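STU0660 (Streptococcus thermophilus, PDB 3ZTH) is a large Csn2 protein of the CRISPR system that binds magnesium and probably binds DNA as part of bacterial immunity against foreign DNA. Local coordinates at residues A[210-216]-A[241-245]; A[17-23]-A[232-238]; A[80-86]-A[180-184]; A[256-262]-A[297-303]. All coordinates share one frame; numbering follows the deposited sequence.

Interaction 1 of 4, residues A[210-216]-A[241-245]; sequences ISEESYT and QGYLK
Tyr-243 carries this contact, with its hydroxyl, its ring edge and one ring face all in use. Its OH donates to Ile-210 O at 2.6 Å, in the carbonyl plane. The bond ties the loop to the chain just before helix 212-228. The edge of the Tyr-243 ring points at the face of Tyr-215, a T-shaped stack with planes at 83°. CD2 of Tyr-243 stands 3.3 Å from CG of Tyr-215, toward the rim of that face. Tyr-215 has CG anti to its backbone N (chi1 -172°), which carries the ring from the helix to the loop. Over a face of the Tyr-243 ring lies Glu-212 CG, a CH-pi contact with CG 4.3 Å from the ring centroid. The same CG is 3.2 Å from Gly-242 O.

Two waters bridge the segments. One donates to Glu-212 O and to Gly-242 O and accepts from Lys-245 NZ at 2.9 Å. The other accepts from Tyr-215 OH and donates to Tyr-243 O. Lys-245 NZ also makes a weak bond to Thr-216 OG1 at 3.4 Å. Behind this shell, Ser-211 is the N-cap of the helix, and its OG accepts from Ser-214 N at 3.1 Å. Thr-216 N and OG1 both donate to Glu-212 O, from opposite faces of its carbonyl plane.

Glu-212 is a magnesium ligand in a structure of this protein, although no ion is bound to it in this chain. Asn-28 of the second subunit also bonds to Ile-210 O. Within the chain, Ile-210 packs on helix 177-192, and Leu-244 reaches strand 20-24.

Interaction 2 of 4, residues A[17-23]-A[232-238]; sequences IGAITQI and LTFILFP
Two neighbouring parallel strands in the central sheet of the P-loop NTPase-like core make this contact: strand 20-24 and strand 232-237. The axes of segments 20-23 and 232-237 come within 4.6 Å, with N-to-C directions 20° apart. Four backbone hydrogen bonds join them. Phe-234 N donates to Ala-19 O and Leu-236 N to Thr-21 O, each at 2.7 Å. In return Thr-21 N donates to Phe-234 O at 2.7 Å, and Ile-23 N to Leu-236 O at 2.8 Å.

Side chains add to this at both ends of the pair. In the loop before strand 20-24, Ile-17 CG2 meets Thr-233 CG2 at 4.0 Å. Gly-18 N, in the same loop, donates to Thr-21 OG1 at 2.8 Å. At the far end Ile-23 and Phe-237 lie side by side and point the same way. CD1 of Ile-23 is 3.7 Å from CZ of Phe-237. Beyond them a water donates to both Ile-23 O and Pro-238 O.

Ile-20, Gln-22, Phe-234 and Leu-236 share one face of the sheet. There Gln-22 NE2 bonds to Lys-245 O, while Ile-20, Phe-234 and Leu-236 pack on helix 212-228. Strand 199-204 flanks strand 232-237, and strand 254-257 flanks strand 20-24.

Interaction 3 of 4, residues A[80-86]-A[180-184]; sequences ISSFKDL and KLSLF
The side chains of Ile-80 and Phe-184 approach from opposite directions in the tight part of this contact. CD1 of Ile-80 lands on a face of the Phe-184 ring, offset toward the rim and 3.3 Å from CZ. It makes a CH-pi contact, 3.6 Å from the ring centroid. Phe-184 has CG anti to its backbone N (chi1 168°), which carries the ring toward Ile-80.

Leu-86 packs against Leu-181 and Phe-184. Its CD2 touches Phe-184 CB at 3.7 Å, and its CD1 touches Leu-181 CD2 at 3.7 Å. Phe-83 is met from two directions. Leu-181 CG lies at the edge of its ring, 4.0 Å from CE1. The Lys-180 side chain crosses that of Phe-83 at about a right angle and lays CE over the centre of one ring face, 3.7 Å from the centroid. Tyr-32 of the second subunit also meets Phe-83, edge-to-face.

The Lys-180 ammonium is turned to Val-175 O, its hydrogen-bond partner, and to the ring of Phe-172. Its cation-pi contact to Phe-83 is long and at most weak. The solvent side lies at Lys-84, which points away from helix 177-192. Near it Ser-82 caps helix 83-89, its OG accepting from Asp-85 N at 3.2 Å.

The contact packs the start of helix 83-89 and the end of strand 76-80 against helix 177-192. Ile-80 is hydrogen-bonded through its backbone to strand 199-204.

Interaction 4 of 4, residues A[256-262]-A[297-303]; sequences ILSDQVE and TPYLLTK
Strands 254-257 and 261-263 form a beta hairpin, and its connection lies along the loop 297-303, with the CA atoms of Asp-259 and Thr-302 5.2 Å apart. Ile-256 and Glu-262 exchange backbone bonds, and Ser-258 N donates to Gln-260 O. Across the contact Asp-259 N donates to Leu-301 O at 2.8 Å, with an N-H...O angle of 142°. Lys-303 N lies implausibly close to Asp-259 OD2, so the details of this bond are doubtful.

Ser-258 OG lies among several polar atoms. Thr-302 OG1 is 2.8 Å from it and Leu-300 O is 3.1 Å away. The same OG accepts from Gln-26 N, which places it beside a magnesium ligand.

The apolar part rests on Leu-301 and Ile-256. CD1 of Leu-301 reaches across the hairpin to Glu-262 CG at 3.5 Å, where the two side chains cross at about a right angle. It also touches Ile-256 CG2 at 4.1 Å. Ile-256 has CG1 anti to its carbonyl carbon (chi1 -49°), and from there CD1 extends to Leu-300 CD1 at 3.6 Å. CG2 of Thr-297 touches Ile-256 CG1 at 3.8 Å; these side chains also cross at about a right angle.

Leu-300 and Leu-301 are backed by helix 312-324, and Pro-298 O accepts from Gln-26 NE2. On the other side of the hairpin, Leu-257 and Val-261 pack on helix 28-43. Strand 254-257 lies next to strand 20-24 in the sheet.

In the fold
Interaction 2 is the central strand pair, and interactions 1 and 4 both touch it. From interaction 1, Tyr-215 OH packs on Leu-236 CD1 at 3.4 Å. Interaction 4 reaches the same sheet, where Leu-257 CD2 packs on Ile-23 CG2 at 4.1 Å. Leu-244 of interaction 1 touches Thr-297 and Pro-298 of interaction 4. Interaction 3 stays about 6 Å from interaction 2 at the nearest atoms. It connects through interaction 1, where Leu-181 packs on Ile-210. The magnesium ligands Gln-26 and Asp-240 lie near interactions 1 and 4. A bound magnesium ion is about 4 Å from the side chain of Tyr-243, and one is about 7 Å from that of Pro-298.

Interaction 1 of 4, residues A[210-216]-A[241-245]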
# COMPACT_ATOMS: atom_id res chain seq x y z
N ILE A 210 3.15 -6.94 -40.08
CA ILE A 210 2.91 -8.10 -40.92
C ILE A 210 2.87 -7.70 -42.38
O ILE A 210 2.60 -6.55 -42.71
CB ILE A 210 1.58 -8.81 -40.56
CG1 ILE A 210 0.40 -7.87 -40.75
CG2 ILE A 210 1.63 -9.28 -39.11
CD1 ILE A 210 -0.92 -8.54 -40.44
N SER A 211 3.17 -8.66 -43.25
CA SER A 211 3.19 -8.42 -44.69
C SER A 211 1.80 -8.11 -45.22
O SER A 211 0.79 -8.28 -44.52
CB SER A 211 3.73 -9.66 -45.42
OG SER A 211 2.80 -10.74 -45.35
N GLU A 212 1.74 -7.65 -46.46
CA GLU A 212 0.45 -7.35 -47.08
C GLU A 212 -0.34 -8.65 -47.24
O GLU A 212 -1.56 -8.65 -47.12
CB GLU A 212 0.66 -6.66 -48.43
CG GLU A 212 0.87 -5.14 -48.32
CD GLU A 212 1.38 -4.51 -49.60
OE1 GLU A 212 0.87 -4.86 -50.69
OE2 GLU A 212 2.29 -3.66 -49.52
N GLU A 213 0.35 -9.76 -47.49
CA GLU A 213 -0.31 -11.05 -47.66
C GLU A 213 -0.96 -11.52 -46.35
O GLU A 213 -2.10 -11.98 -46.35
CB GLU A 213 0.68 -12.11 -48.13
CG GLU A 213 1.22 -11.92 -49.53
CD GLU A 213 2.02 -10.63 -49.69
OE1 GLU A 213 2.82 -10.30 -48.79
OE2 GLU A 213 1.85 -9.96 -50.74
N SER A 214 -0.22 -11.43 -45.25
CA SER A 214 -0.77 -11.86 -43.97
C SER A 214 -1.97 -11.01 -43.59
O SER A 214 -3.00 -11.53 -43.15
CB SER A 214 0.29 -11.77 -42.86
OG SER A 214 1.24 -12.82 -42.95
N TYR A 215 -1.85 -9.70 -43.79
CA TYR A 215 -2.94 -8.80 -43.46
C TYR A 215 -4.24 -9.20 -44.16
O TYR A 215 -5.32 -9.15 -43.57
CB TYR A 215 -2.55 -7.37 -43.81
CG TYR A 215 -3.57 -6.39 -43.30
CD1 TYR A 215 -3.49 -5.88 -42.01
CD2 TYR A 215 -4.67 -6.02 -44.09
CE1 TYR A 215 -4.47 -5.04 -41.50
CE2 TYR A 215 -5.65 -5.17 -43.59
CZ TYR A 215 -5.54 -4.69 -42.30
OH TYR A 215 -6.50 -3.84 -41.79
N THR A 216 -4.12 -9.60 -45.42
CA THR A 216 -5.27 -10.04 -46.20
C THR A 216 -5.94 -11.23 -45.49
O THR A 216 -7.17 -11.34 -45.45
CB THR A 216 -4.79 -10.44 -47.61
OG1 THR A 216 -4.26 -9.28 -48.27
CG2 THR A 216 -5.91 -11.04 -48.44
N GLN A 241 -0.24 2.75 -47.61
CA GLN A 241 -0.16 1.88 -48.77
C GLN A 241 -0.23 0.38 -48.53
O GLN A 241 0.40 -0.15 -47.63
CB GLN A 241 1.10 2.23 -49.57
CG GLN A 241 1.29 1.43 -50.86
CD GLN A 241 2.01 0.09 -50.65
OE1 GLN A 241 1.80 -0.87 -51.39
NE2 GLN A 241 2.88 0.04 -49.63
N GLY A 242 -1.01 -0.30 -49.36
CA GLY A 242 -1.12 -1.75 -49.28
C GLY A 242 -1.95 -2.42 -48.20
O GLY A 242 -1.91 -3.65 -48.11
N TYR A 243 -2.71 -1.67 -47.40
CA TYR A 243 -3.52 -2.28 -46.35
C TYR A 243 -5.01 -1.93 -46.37
O TYR A 243 -5.85 -2.72 -45.95
CB TYR A 243 -2.93 -1.96 -44.97
CG TYR A 243 -1.61 -2.65 -44.77
CD1 TYR A 243 -0.42 -2.10 -45.25
CD2 TYR A 243 -1.55 -3.91 -44.18
CE1 TYR A 243 0.77 -2.77 -45.15
CE2 TYR A 243 -0.36 -4.60 -44.08
CZ TYR A 243 0.80 -4.03 -44.57
OH TYR A 243 1.99 -4.72 -44.47
N LEU A 244 -5.34 -0.73 -46.86
CA LEU A 244 -6.72 -0.30 -46.95
C LEU A 244 -7.49 -1.23 -47.90
O LEU A 244 -7.05 -1.47 -49.03
CB LEU A 244 -6.78 1.13 -47.48
CG LEU A 244 -8.15 1.77 -47.66
CD1 LEU A 244 -8.85 1.88 -46.30
CD2 LEU A 244 -7.97 3.14 -48.32
N LYS A 245 -8.62 -1.76 -47.45
CA LYS A 245 -9.43 -2.66 -48.28
C LYS A 245 -10.75 -1.97 -48.62
O LYS A 245 -11.49 -1.58 -47.72
CB LYS A 245 -9.74 -3.97 -47.54
CG LYS A 245 -8.52 -4.76 -47.09
CD LYS A 245 -7.65 -5.17 -48.27
CE LYS A 245 -6.34 -5.79 -47.80
NZ LYS A 245 -5.43 -6.16 -48.93
O HOH W 1 -2.94 -6.35 -47.51
O HOH W 2 -7.33 -2.36 -43.97

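Interaction 2 of 4, residues A[17-23]-A[232-238]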
# COMPACT_ATOMS: atom_id res chain seq x y z
N ILE A 17 -19.35 5.30 -39.11
CA ILE A 17 -19.04 3.99 -38.53
C ILE A 17 -19.86 2.81 -39.09
O ILE A 17 -21.08 2.89 -39.23
CB ILE A 17 -19.26 4.01 -37.00
CG1 ILE A 17 -18.54 5.21 -36.37
CG2 ILE A 17 -18.78 2.70 -36.39
CD1 ILE A 17 -17.04 5.24 -36.60
N GLY A 18 -19.17 1.71 -39.39
CA GLY A 18 -19.82 0.52 -39.92
C GLY A 18 -19.14 -0.74 -39.38
O GLY A 18 -18.12 -0.64 -38.71
N ALA A 19 -19.72 -1.91 -39.66
CA ALA A 19 -19.15 -3.17 -39.19
C ALA A 19 -17.63 -3.08 -39.24
O ALA A 19 -16.94 -3.29 -38.24
CB ALA A 19 -19.64 -4.31 -40.05
N ILE A 20 -17.11 -2.75 -40.42
CA ILE A 20 -15.68 -2.58 -40.57
C ILE A 20 -15.40 -1.15 -41.01
O ILE A 20 -15.65 -0.76 -42.15
CB ILE A 20 -15.10 -3.59 -41.60
CG1 ILE A 20 -15.24 -5.02 -41.04
CG2 ILE A 20 -13.62 -3.32 -41.84
CD1 ILE A 20 -14.63 -6.08 -41.92
N THR A 21 -14.90 -0.36 -40.07
CA THR A 21 -14.58 1.04 -40.30
C THR A 21 -13.06 1.24 -40.47
O THR A 21 -12.27 0.67 -39.71
CB THR A 21 -15.05 1.90 -39.11
OG1 THR A 21 -16.45 1.71 -38.91
CG2 THR A 21 -14.77 3.39 -39.36
N GLN A 22 -12.67 2.05 -41.44
CA GLN A 22 -11.26 2.34 -41.69
C GLN A 22 -10.98 3.84 -41.71
O GLN A 22 -11.60 4.60 -42.45
CB GLN A 22 -10.81 1.71 -43.02
CG GLN A 22 -10.97 0.19 -43.07
CD GLN A 22 -10.60 -0.38 -44.43
OE1 GLN A 22 -9.43 -0.65 -44.72
NE2 GLN A 22 -11.61 -0.57 -45.27
N ILE A 23 -10.05 4.26 -40.87
CA ILE A 23 -9.68 5.66 -40.77
C ILE A 23 -8.31 5.82 -41.40
O ILE A 23 -7.34 5.22 -40.96
CB ILE A 23 -9.66 6.12 -39.29
CG1 ILE A 23 -11.09 6.12 -38.75
CG2 ILE A 23 -9.07 7.53 -39.17
CD1 ILE A 23 -11.19 6.40 -37.28
N LEU A 232 -20.84 -6.93 -33.67
CA LEU A 232 -19.41 -6.64 -33.70
C LEU A 232 -19.02 -5.48 -34.61
O LEU A 232 -19.48 -5.40 -35.74
CB LEU A 232 -18.65 -7.89 -34.12
CG LEU A 232 -17.12 -7.79 -34.21
CD1 LEU A 232 -16.57 -7.32 -32.87
CD2 LEU A 232 -16.55 -9.16 -34.59
N THR A 233 -18.17 -4.61 -34.10
CA THR A 233 -17.69 -3.46 -34.88
C THR A 233 -16.18 -3.30 -34.78
O THR A 233 -15.60 -3.34 -33.69
CB THR A 233 -18.35 -2.14 -34.42
OG1 THR A 233 -19.76 -2.19 -34.69
CG2 THR A 233 -17.75 -0.97 -35.17
N PHE A 234 -15.56 -3.11 -35.93
CA PHE A 234 -14.11 -2.92 -36.03
C PHE A 234 -13.77 -1.51 -36.54
O PHE A 234 -14.41 -1.00 -37.47
CB PHE A 234 -13.52 -3.95 -37.00
CG PHE A 234 -13.23 -5.29 -36.38
CD1 PHE A 234 -12.08 -5.48 -35.63
CD2 PHE A 234 -14.08 -6.37 -36.59
CE1 PHE A 234 -11.77 -6.75 -35.10
CE2 PHE A 234 -13.79 -7.63 -36.06
CZ PHE A 234 -12.64 -7.82 -35.32
N ILE A 235 -12.78 -0.87 -35.93
CA ILE A 235 -12.30 0.44 -36.37
C ILE A 235 -10.80 0.27 -36.56
O ILE A 235 -10.06 0.07 -35.59
CB ILE A 235 -12.51 1.55 -35.33
CG1 ILE A 235 -13.99 1.87 -35.19
CG2 ILE A 235 -11.80 2.82 -35.79
CD1 ILE A 235 -14.27 3.00 -34.18
N LEU A 236 -10.35 0.34 -37.82
CA LEU A 236 -8.94 0.18 -38.17
C LEU A 236 -8.31 1.51 -38.62
O LEU A 236 -9.00 2.40 -39.10
CB LEU A 236 -8.81 -0.84 -39.31
CG LEU A 236 -9.65 -2.13 -39.22
CD1 LEU A 236 -9.52 -2.92 -40.52
CD2 LEU A 236 -9.20 -2.98 -38.05
N PHE A 237 -6.99 1.62 -38.45
CA PHE A 237 -6.23 2.80 -38.86
C PHE A 237 -5.14 2.28 -39.80
O PHE A 237 -3.99 2.11 -39.40
CB PHE A 237 -5.58 3.48 -37.66
CG PHE A 237 -6.55 4.15 -36.74
CD1 PHE A 237 -7.27 3.41 -35.80
CD2 PHE A 237 -6.76 5.52 -36.81
CE1 PHE A 237 -8.17 4.03 -34.94
CE2 PHE A 237 -7.66 6.15 -35.96
CZ PHE A 237 -8.37 5.40 -35.02
N PRO A 238 -5.50 2.01 -41.06
CA PRO A 238 -4.56 1.50 -42.06
C PRO A 238 -3.45 2.46 -42.44
O PRO A 238 -3.62 3.68 -42.35
CB PRO A 238 -5.45 1.18 -43.26
CG PRO A 238 -6.80 0.95 -42.66
CD PRO A 238 -6.88 2.02 -41.60
O HOH W 3 -4.69 5.62 -40.67

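Interaction 3 of 4, residues A[80-86]-A[180-184]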
# COMPACT_ATOMS: atom_id res chain seq x y z
N ILE A 80 -6.48 -2.42 -29.31
CA ILE A 80 -5.28 -3.15 -29.68
C ILE A 80 -4.37 -2.26 -30.51
O ILE A 80 -4.54 -2.11 -31.72
CB ILE A 80 -5.64 -4.43 -30.46
CG1 ILE A 80 -6.30 -5.43 -29.51
CG2 ILE A 80 -4.39 -5.04 -31.07
CD1 ILE A 80 -6.65 -6.75 -30.17
N SER A 81 -3.41 -1.63 -29.84
CA SER A 81 -2.46 -0.75 -30.49
C SER A 81 -1.06 -1.32 -30.46
O SER A 81 -0.11 -0.67 -30.87
CB SER A 81 -2.48 0.63 -29.83
OG SER A 81 -3.69 1.31 -30.13
N SER A 82 -0.95 -2.56 -29.97
CA SER A 82 0.33 -3.25 -29.91
C SER A 82 0.07 -4.73 -29.65
O SER A 82 -1.01 -5.09 -29.16
CB SER A 82 1.20 -2.71 -28.78
OG SER A 82 0.74 -3.20 -27.53
N PHE A 83 1.04 -5.58 -29.96
CA PHE A 83 0.85 -6.99 -29.69
C PHE A 83 0.79 -7.24 -28.17
O PHE A 83 0.26 -8.26 -27.72
CB PHE A 83 1.95 -7.82 -30.33
CG PHE A 83 1.75 -8.03 -31.80
CD1 PHE A 83 0.54 -8.52 -32.29
CD2 PHE A 83 2.76 -7.73 -32.71
CE1 PHE A 83 0.34 -8.72 -33.65
CE2 PHE A 83 2.57 -7.92 -34.08
CZ PHE A 83 1.36 -8.42 -34.55
N LYS A 84 1.33 -6.31 -27.39
CA LYS A 84 1.30 -6.48 -25.95
C LYS A 84 -0.14 -6.39 -25.47
O LYS A 84 -0.54 -7.10 -24.55
CB LYS A 84 2.15 -5.41 -25.25
CG LYS A 84 2.13 -5.53 -23.73
CD LYS A 84 2.76 -4.31 -23.07
CE LYS A 84 2.60 -4.36 -21.55
NZ LYS A 84 3.13 -3.13 -20.88
N ASP A 85 -0.93 -5.51 -26.10
CA ASP A 85 -2.33 -5.38 -25.72
C ASP A 85 -3.06 -6.68 -26.04
O ASP A 85 -3.98 -7.09 -25.32
CB ASP A 85 -3.01 -4.23 -26.48
CG ASP A 85 -2.45 -2.89 -26.12
OD1 ASP A 85 -2.00 -2.73 -24.97
OD2 ASP A 85 -2.48 -1.98 -26.98
N LEU A 86 -2.65 -7.31 -27.13
CA LEU A 86 -3.25 -8.56 -27.55
C LEU A 86 -2.96 -9.66 -26.52
O LEU A 86 -3.87 -10.39 -26.09
CB LEU A 86 -2.74 -8.92 -28.93
CG LEU A 86 -3.56 -9.98 -29.67
CD1 LEU A 86 -3.46 -9.75 -31.17
CD2 LEU A 86 -3.07 -11.38 -29.27
N LYS A 180 -0.68 -14.53 -33.88
CA LYS A 180 -1.09 -13.78 -32.70
C LYS A 180 -2.50 -13.23 -32.91
O LYS A 180 -3.38 -13.36 -32.04
CB LYS A 180 -0.14 -12.61 -32.44
CG LYS A 180 1.16 -12.96 -31.74
CD LYS A 180 1.86 -11.68 -31.29
CE LYS A 180 3.13 -11.38 -32.08
NZ LYS A 180 4.31 -12.11 -31.57
N LEU A 181 -2.71 -12.64 -34.08
CA LEU A 181 -4.00 -12.07 -34.42
C LEU A 181 -5.06 -13.16 -34.56
O LEU A 181 -6.17 -13.03 -34.05
CB LEU A 181 -3.87 -11.26 -35.71
CG LEU A 181 -2.93 -10.04 -35.64
CD1 LEU A 181 -2.66 -9.52 -37.04
CD2 LEU A 181 -3.55 -8.94 -34.77
N SER A 182 -4.70 -14.24 -35.24
CA SER A 182 -5.63 -15.35 -35.44
C SER A 182 -6.11 -15.95 -34.13
O SER A 182 -7.31 -16.17 -33.93
CB SER A 182 -4.97 -16.42 -36.30
OG SER A 182 -4.65 -15.89 -37.57
N LEU A 183 -5.17 -16.22 -33.22
CA LEU A 183 -5.54 -16.78 -31.92
C LEU A 183 -6.49 -15.82 -31.21
O LEU A 183 -7.50 -16.24 -30.63
CB LEU A 183 -4.30 -17.03 -31.08
CG LEU A 183 -3.46 -18.22 -31.54
CD1 LEU A 183 -2.14 -18.26 -30.78
CD2 LEU A 183 -4.25 -19.52 -31.33
N PHE A 184 -6.17 -14.53 -31.26
CA PHE A 184 -7.00 -13.52 -30.63
C PHE A 184 -8.40 -13.51 -31.24
O PHE A 184 -9.40 -13.47 -30.52
CB PHE A 184 -6.38 -12.13 -30.79
CG PHE A 184 -7.31 -11.01 -30.41
CD1 PHE A 184 -7.55 -10.70 -29.08
CD2 PHE A 184 -7.94 -10.26 -31.39
CE1 PHE A 184 -8.42 -9.67 -28.72
CE2 PHE A 184 -8.81 -9.22 -31.05
CZ PHE A 184 -9.05 -8.93 -29.71

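Interaction 4 of 4, residues A[256-262]-A[297-303]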
# COMPACT_ATOMS: atom_id res chain seq x y z
N ILE A 256 -11.67 9.50 -44.52
CA ILE A 256 -10.43 10.16 -44.89
C ILE A 256 -10.23 11.37 -43.98
O ILE A 256 -11.06 12.28 -43.97
CB ILE A 256 -10.49 10.67 -46.34
CG1 ILE A 256 -10.98 9.56 -47.27
CG2 ILE A 256 -9.11 11.16 -46.78
CD1 ILE A 256 -11.22 10.02 -48.69
N LEU A 257 -9.14 11.37 -43.23
CA LEU A 257 -8.82 12.47 -42.33
C LEU A 257 -7.55 13.18 -42.81
O LEU A 257 -6.44 12.78 -42.46
CB LEU A 257 -8.61 11.95 -40.91
CG LEU A 257 -9.80 12.13 -39.95
CD1 LEU A 257 -11.03 11.47 -40.55
CD2 LEU A 257 -9.48 11.54 -38.57
N SER A 258 -7.71 14.23 -43.61
CA SER A 258 -6.55 14.97 -44.12
C SER A 258 -6.71 16.47 -43.88
O SER A 258 -6.98 16.88 -42.76
CB SER A 258 -6.35 14.72 -45.62
OG SER A 258 -5.81 13.42 -45.88
N ASP A 259 -6.52 17.28 -44.92
CA ASP A 259 -6.69 18.72 -44.75
C ASP A 259 -8.18 18.97 -44.51
O ASP A 259 -8.59 20.07 -44.14
CB ASP A 259 -6.22 19.49 -45.98
CG ASP A 259 -4.73 19.37 -46.20
OD1 ASP A 259 -3.97 19.25 -45.21
OD2 ASP A 259 -4.30 19.40 -47.37
N GLN A 260 -8.97 17.94 -44.74
CA GLN A 260 -10.41 17.99 -44.53
C GLN A 260 -10.88 16.59 -44.18
O GLN A 260 -10.13 15.62 -44.36
CB GLN A 260 -11.12 18.50 -45.79
CG GLN A 260 -11.74 19.89 -45.61
CD GLN A 260 -11.56 20.77 -46.83
OE1 GLN A 260 -11.89 20.38 -47.95
NE2 GLN A 260 -11.03 21.98 -46.61
N VAL A 261 -12.10 16.49 -43.66
CA VAL A 261 -12.65 15.20 -43.30
C VAL A 261 -13.88 14.84 -44.14
O VAL A 261 -14.83 15.61 -44.24
CB VAL A 261 -13.04 15.17 -41.79
CG1 VAL A 261 -13.70 13.83 -41.45
CG2 VAL A 261 -11.80 15.34 -40.94
N GLU A 262 -13.84 13.66 -44.75
CA GLU A 262 -14.93 13.16 -45.58
C GLU A 262 -14.86 11.64 -45.56
O GLU A 262 -13.81 11.06 -45.29
CB GLU A 262 -14.77 13.60 -47.04
CG GLU A 262 -14.58 15.10 -47.27
CD GLU A 262 -15.87 15.92 -47.15
OE1 GLU A 262 -16.96 15.33 -46.95
OE2 GLU A 262 -15.78 17.17 -47.26
N THR A 297 -6.95 6.82 -52.09
CA THR A 297 -7.75 7.33 -50.98
C THR A 297 -6.98 7.95 -49.82
O THR A 297 -7.34 9.02 -49.33
CB THR A 297 -8.69 6.26 -50.44
OG1 THR A 297 -9.67 5.94 -51.44
CG2 THR A 297 -9.40 6.75 -49.20
N PRO A 298 -5.91 7.29 -49.35
CA PRO A 298 -5.15 7.86 -48.23
C PRO A 298 -4.57 9.25 -48.52
O PRO A 298 -4.25 10.00 -47.59
CB PRO A 298 -4.05 6.82 -48.01
CG PRO A 298 -4.71 5.55 -48.43
CD PRO A 298 -5.41 5.95 -49.70
N TYR A 299 -4.45 9.60 -49.79
CA TYR A 299 -3.89 10.90 -50.16
C TYR A 299 -4.90 11.95 -50.60
O TYR A 299 -4.51 13.03 -51.03
CB TYR A 299 -2.86 10.72 -51.28
CG TYR A 299 -1.71 9.85 -50.88
CD1 TYR A 299 -0.73 10.31 -49.99
CD2 TYR A 299 -1.61 8.53 -51.33
CE1 TYR A 299 0.31 9.49 -49.56
CE2 TYR A 299 -0.58 7.69 -50.91
CZ TYR A 299 0.38 8.18 -50.03
OH TYR A 299 1.39 7.34 -49.61
N LEU A 300 -6.19 11.66 -50.48
CA LEU A 300 -7.21 12.61 -50.88
C LEU A 300 -7.34 13.76 -49.89
O LEU A 300 -6.96 13.62 -48.73
CB LEU A 300 -8.55 11.90 -51.02
CG LEU A 300 -8.53 10.76 -52.05
CD1 LEU A 300 -9.83 9.99 -52.04
CD2 LEU A 300 -8.26 11.36 -53.44
N LEU A 301 -7.86 14.89 -50.36
CA LEU A 301 -8.07 16.06 -49.50
C LEU A 301 -6.78 16.49 -48.81
O LEU A 301 -6.79 16.90 -47.65
CB LEU A 301 -9.13 15.75 -48.44
CG LEU A 301 -10.27 14.82 -48.89
CD1 LEU A 301 -11.19 14.53 -47.71
CD2 LEU A 301 -11.04 15.45 -50.04
N THR A 302 -5.66 16.40 -49.52
CA THR A 302 -4.39 16.79 -48.94
C THR A 302 -3.58 17.67 -49.87
O THR A 302 -3.18 17.23 -50.95
CB THR A 302 -3.50 15.56 -48.60
OG1 THR A 302 -4.21 14.67 -47.74
CG2 THR A 302 -2.24 16.02 -47.88
N LYS A 303 -3.36 18.92 -49.48
CA LYS A 303 -2.53 19.78 -50.29
C LYS A 303 -1.15 19.31 -49.87
O LYS A 303 -0.77 19.46 -48.71
CB LYS A 303 -2.70 21.25 -49.92
CG LYS A 303 -1.86 22.15 -50.81
CD LYS A 303 -1.68 23.55 -50.24
CE LYS A 303 -0.78 24.38 -51.15
NZ LYS A 303 -0.50 25.74 -50.60